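Local structure of transcriptional regulator of the TetR/AcrR family (3DCF) at residues A[98-111]-A[155-168]. The protein probably binds cis-regulatory DNA as a dimeric transcriptional repressor of the TetR/AcrR family. Sequence-based numbering, arbitrary orientation.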
loop_
_atom_site.group_PDB
_atom_site.type_symbol
_atom_site.label_atom_id
_atom_site.label_comp_id
_atom_site.label_asym_id
_atom_site.label_seq_id
_atom_site.Cartn_x
_atom_site.Cartn_y
_atom_site.Cartn_z
ATOM N N ALA A 98 17.719 15.291 4.194
ATOM C CA ALA A 98 18.672 14.235 4.583
ATOM C C ALA A 98 20.155 14.705 4.609
ATOM O O ALA A 98 20.928 14.204 5.417
ATOM C CB ALA A 98 18.518 13.024 3.688
ATOM N N ALA A 99 20.530 15.650 3.737
ATOM C CA ALA A 99 21.897 16.237 3.694
ATOM C C ALA A 99 22.074 17.544 4.514
ATOM O O ALA A 99 23.146 18.163 4.447
ATOM C CB ALA A 99 22.318 16.490 2.236
ATOM N N GLY A 100 21.041 17.953 5.261
ATOM C CA GLY A 100 21.042 19.174 6.087
ATOM C C GLY A 100 21.306 18.940 7.578
ATOM O O GLY A 100 21.829 17.878 7.964
ATOM N N PRO A 101 20.934 19.923 8.434
ATOM C CA PRO A 101 21.182 19.793 9.866
ATOM C C PRO A 101 20.229 18.843 10.613
ATOM O O PRO A 101 19.200 18.399 10.065
ATOM C CB PRO A 101 21.022 21.236 10.391
ATOM C CG PRO A 101 20.669 22.080 9.232
ATOM C CD PRO A 101 20.246 21.192 8.138
ATOM N N GLY A 102 20.598 18.576 11.867
ATOM C CA GLY A 102 19.842 17.734 12.800
ATOM C C GLY A 102 20.471 16.361 12.969
ATOM O O GLY A 102 21.348 15.970 12.197
ATOM N N SER A 103 20.047 15.646 14.011
ATOM C CA SER A 103 20.485 14.266 14.238
ATOM C C SER A 103 19.743 13.379 13.220
ATOM O O SER A 103 18.751 13.837 12.622
ATOM C CB SER A 103 20.152 13.810 15.669
ATOM O OG SER A 103 18.756 13.901 15.950
ATOM N N PRO A 104 20.217 12.130 12.996
ATOM C CA PRO A 104 19.486 11.197 12.106
ATOM C C PRO A 104 17.991 10.974 12.455
ATOM O O PRO A 104 17.162 10.916 11.543
ATOM C CB PRO A 104 20.283 9.892 12.240
ATOM C CG PRO A 104 21.665 10.335 12.605
ATOM C CD PRO A 104 21.476 11.527 13.492
ATOM N N GLY A 105 17.671 10.876 13.750
ATOM C CA GLY A 105 16.280 10.728 14.240
ATOM C C GLY A 105 15.393 11.948 14.005
ATOM O O GLY A 105 14.171 11.804 13.854
ATOM N N GLU A 106 15.999 13.145 14.029
ATOM C CA GLU A 106 15.307 14.421 13.713
ATOM C C GLU A 106 15.055 14.535 12.203
ATOM O O GLU A 106 13.961 14.947 11.787
ATOM C CB GLU A 106 16.106 15.631 14.229
ATOM C CG GLU A 106 16.062 15.754 15.759
ATOM C CD GLU A 106 17.074 16.726 16.374
ATOM O OE1 GLU A 106 18.077 17.122 15.720
ATOM O OE2 GLU A 106 16.870 17.063 17.561
ATOM N N ARG A 107 16.079 14.182 11.413
ATOM C CA ARG A 107 16.000 14.125 9.940
ATOM C C ARG A 107 14.989 13.063 9.469
ATOM O O ARG A 107 14.209 13.338 8.557
ATOM C CB ARG A 107 17.397 13.928 9.312
ATOM C CG ARG A 107 18.240 15.229 9.302
ATOM C CD ARG A 107 19.726 15.030 9.645
ATOM N NE ARG A 107 20.543 14.325 8.660
ATOM C CZ ARG A 107 21.714 13.712 8.921
ATOM N NH1 ARG A 107 22.238 13.643 10.152
ATOM N NH2 ARG A 107 22.376 13.115 7.933
ATOM N N ILE A 108 14.994 11.881 10.101
ATOM C CA ILE A 108 14.004 10.820 9.822
ATOM C C ILE A 108 12.592 11.398 9.981
ATOM O O ILE A 108 11.762 11.260 9.073
ATOM C CB ILE A 108 14.194 9.571 10.746
ATOM C CG1 ILE A 108 15.334 8.676 10.239
ATOM C CG2 ILE A 108 12.914 8.732 10.836
ATOM C CD1 ILE A 108 14.991 7.819 9.048
ATOM N N HIS A 109 12.346 12.071 11.108
ATOM C CA HIS A 109 11.043 12.682 11.375
ATOM C C HIS A 109 10.656 13.718 10.312
ATOM O O HIS A 109 9.529 13.667 9.780
ATOM C CB HIS A 109 10.995 13.294 12.776
ATOM C CG HIS A 109 9.734 14.052 13.056
ATOM N ND1 HIS A 109 8.557 13.434 13.429
ATOM C CD2 HIS A 109 9.464 15.382 13.000
ATOM C CE1 HIS A 109 7.615 14.351 13.593
ATOM N NE2 HIS A 109 8.140 15.540 13.342
ATOM N N ALA A 110 11.581 14.636 10.016
ATOM C CA ALA A 110 11.363 15.678 8.993
ATOM C C ALA A 110 11.057 15.073 7.618
ATOM O O ALA A 110 10.200 15.588 6.908
ATOM C CB ALA A 110 12.577 16.603 8.897
ATOM N N LEU A 111 11.760 13.997 7.254
ATOM C CA LEU A 111 11.537 13.280 5.975
ATOM C C LEU A 111 10.124 12.678 5.863
ATOM O O LEU A 111 9.517 12.752 4.792
ATOM C CB LEU A 111 12.590 12.171 5.754
ATOM C CG LEU A 111 14.043 12.575 5.458
ATOM C CD1 LEU A 111 14.976 11.351 5.584
ATOM C CD2 LEU A 111 14.157 13.236 4.089
HETATM N N MSE A 155 17.047 7.005 3.357
HETATM C CA MSE A 155 16.495 6.686 4.664
HETATM C C MSE A 155 17.150 5.458 5.327
HETATM O O MSE A 155 17.261 5.437 6.555
HETATM C CB MSE A 155 14.979 6.549 4.585
HETATM C CG MSE A 155 14.346 6.238 5.920
HETATM SE SE MSE A 155 12.527 6.816 6.076
HETATM C CE MSE A 155 12.820 8.767 5.918
ATOM N N GLN A 156 17.554 4.450 4.539
ATOM C CA GLN A 156 18.234 3.242 5.080
ATOM C C GLN A 156 19.508 3.596 5.831
ATOM O O GLN A 156 19.681 3.171 6.983
ATOM C CB GLN A 156 18.591 2.205 4.001
ATOM C CG GLN A 156 17.481 1.233 3.669
ATOM C CD GLN A 156 17.878 0.210 2.602
ATOM O OE1 GLN A 156 19.022 0.177 2.125
ATOM N NE2 GLN A 156 16.923 -0.632 2.222
ATOM N N ARG A 157 20.385 4.355 5.166
ATOM C CA ARG A 157 21.662 4.807 5.759
ATOM C C ARG A 157 21.438 5.650 7.020
ATOM O O ARG A 157 22.137 5.473 8.023
ATOM C CB ARG A 157 22.498 5.605 4.748
ATOM C CG ARG A 157 22.977 4.782 3.545
ATOM C CD ARG A 157 23.952 5.574 2.650
ATOM N NE ARG A 157 23.334 6.738 1.996
ATOM C CZ ARG A 157 22.725 6.751 0.801
ATOM N NH1 ARG A 157 22.605 5.649 0.044
ATOM N NH2 ARG A 157 22.212 7.900 0.350
ATOM N N LEU A 158 20.417 6.507 6.960
ATOM C CA LEU A 158 20.044 7.420 8.046
ATOM C C LEU A 158 19.465 6.662 9.270
ATOM O O LEU A 158 19.679 7.090 10.414
ATOM C CB LEU A 158 19.060 8.492 7.514
ATOM C CG LEU A 158 19.156 9.922 8.000
ATOM C CD1 LEU A 158 20.532 10.483 7.629
ATOM C CD2 LEU A 158 18.045 10.767 7.351
ATOM N N TYR A 159 18.732 5.560 9.036
ATOM C CA TYR A 159 18.178 4.734 10.132
ATOM C C TYR A 159 19.305 3.935 10.841
ATOM O O TYR A 159 19.247 3.762 12.065
ATOM C CB TYR A 159 17.029 3.816 9.659
ATOM C CG TYR A 159 16.205 3.264 10.809
ATOM C CD1 TYR A 159 16.588 2.092 11.485
ATOM C CD2 TYR A 159 15.047 3.912 11.239
ATOM C CE1 TYR A 159 15.836 1.583 12.564
ATOM C CE2 TYR A 159 14.282 3.409 12.321
ATOM C CZ TYR A 159 14.687 2.243 12.980
ATOM O OH TYR A 159 13.951 1.738 14.040
ATOM N N ALA A 160 20.302 3.469 10.077
ATOM C CA ALA A 160 21.490 2.760 10.614
ATOM C C ALA A 160 22.355 3.627 11.540
ATOM O O ALA A 160 22.857 3.125 12.554
ATOM C CB ALA A 160 22.351 2.219 9.490
ATOM N N GLU A 161 22.550 4.903 11.173
ATOM C CA GLU A 161 23.312 5.869 11.997
ATOM C C GLU A 161 22.627 6.151 13.344
ATOM O O GLU A 161 23.290 6.165 14.382
ATOM C CB GLU A 161 23.495 7.198 11.269
ATOM C CG GLU A 161 24.363 7.183 10.025
ATOM C CD GLU A 161 24.300 8.521 9.287
ATOM O OE1 GLU A 161 24.294 9.584 9.961
ATOM O OE2 GLU A 161 24.246 8.514 8.034
ATOM N N GLY A 162 21.316 6.401 13.299
ATOM C CA GLY A 162 20.480 6.641 14.492
ATOM C C GLY A 162 20.366 5.452 15.456
ATOM O O GLY A 162 20.200 5.649 16.665
ATOM N N VAL A 163 20.430 4.228 14.919
ATOM C CA VAL A 163 20.456 2.994 15.723
ATOM C C VAL A 163 21.840 2.826 16.381
ATOM O O VAL A 163 21.912 2.484 17.567
ATOM C CB VAL A 163 20.077 1.729 14.879
ATOM C CG1 VAL A 163 20.445 0.437 15.602
ATOM C CG2 VAL A 163 18.577 1.740 14.520
ATOM N N ALA A 164 22.913 3.079 15.611
ATOM C CA ALA A 164 24.319 2.948 16.073
ATOM C C ALA A 164 24.669 3.815 17.280
ATOM O O ALA A 164 25.485 3.412 18.105
ATOM C CB ALA A 164 25.289 3.236 14.932
ATOM N N THR A 165 24.041 4.990 17.364
ATOM C CA THR A 165 24.214 5.962 18.466
ATOM C C THR A 165 23.161 5.875 19.618
ATOM O O THR A 165 23.156 6.720 20.521
ATOM C CB THR A 165 24.180 7.382 17.870
ATOM O OG1 THR A 165 22.909 7.598 17.243
ATOM C CG2 THR A 165 25.289 7.556 16.814
ATOM N N GLY A 166 22.292 4.864 19.594
ATOM C CA GLY A 166 21.243 4.695 20.599
ATOM C C GLY A 166 19.997 5.567 20.503
ATOM O O GLY A 166 19.160 5.519 21.399
ATOM N N GLU A 167 19.836 6.343 19.435
ATOM C CA GLU A 167 18.646 7.221 19.272
ATOM C C GLU A 167 17.386 6.501 18.750
ATOM O O GLU A 167 16.261 6.892 19.122
ATOM C CB GLU A 167 18.984 8.384 18.329
ATOM C CG GLU A 167 17.909 9.479 18.177
ATOM C CD GLU A 167 18.344 10.610 17.254
ATOM O OE1 GLU A 167 19.317 10.452 16.488
ATOM O OE2 GLU A 167 17.697 11.672 17.271
ATOM N N LEU A 168 17.577 5.480 17.892
ATOM C CA LEU A 168 16.475 4.750 17.222
ATOM C C LEU A 168 16.332 3.284 17.618
ATOM O O LEU A 168 17.330 2.635 17.936
ATOM C CB LEU A 168 16.654 4.818 15.699
ATOM C CG LEU A 168 16.838 6.204 15.084
ATOM C CD1 LEU A 168 16.957 6.078 13.574
ATOM C CD2 LEU A 168 15.720 7.160 15.453
#
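Leu158 projects as a knob among Ala98, Pro104, Arg107 and Ile108, joining two helices of the all-helical TetR-type C-terminal domain; the short axes of 104-111 and 155-164 run roughly antiparallel, at 143°. Arg107 CB touches Leu158 CD2, and bends at chi2 (140°) and chi3 (69°) then bring the guanidinium over Leu158 CD1, which nears NE and CZ and lies 3.2 Å from NH2 on one face. NE and NH2 both grip Ala98 O, which lies in the guanidinium plane, the latter at 3.1 Å. NH1 donates to Gly102 O, tilted from that plane. The arginine thus ties the last residue of helix 75-98 and the loop after it to the start of helix 104-121. With an alanine here, Ala98 O and Gly102 O would probably lose these donors and Leu158 CD1 the guanidinium face packed on it. Deeper in, Ile108 CD1 meets Met155 CG at 3.6 Å, and the selenomethionine CE rests against Leu111 CB and CD1, where Phe94 of helix 75-98 touches both side chains. At the helix start, Ser103 and Glu106 form a capping box. The extended chain of Glu167 reaches this turn: OE1 weakly accepts from Gly105 N, and the syn lone pair of OE2 takes Ser103 OG at 2.8 Å.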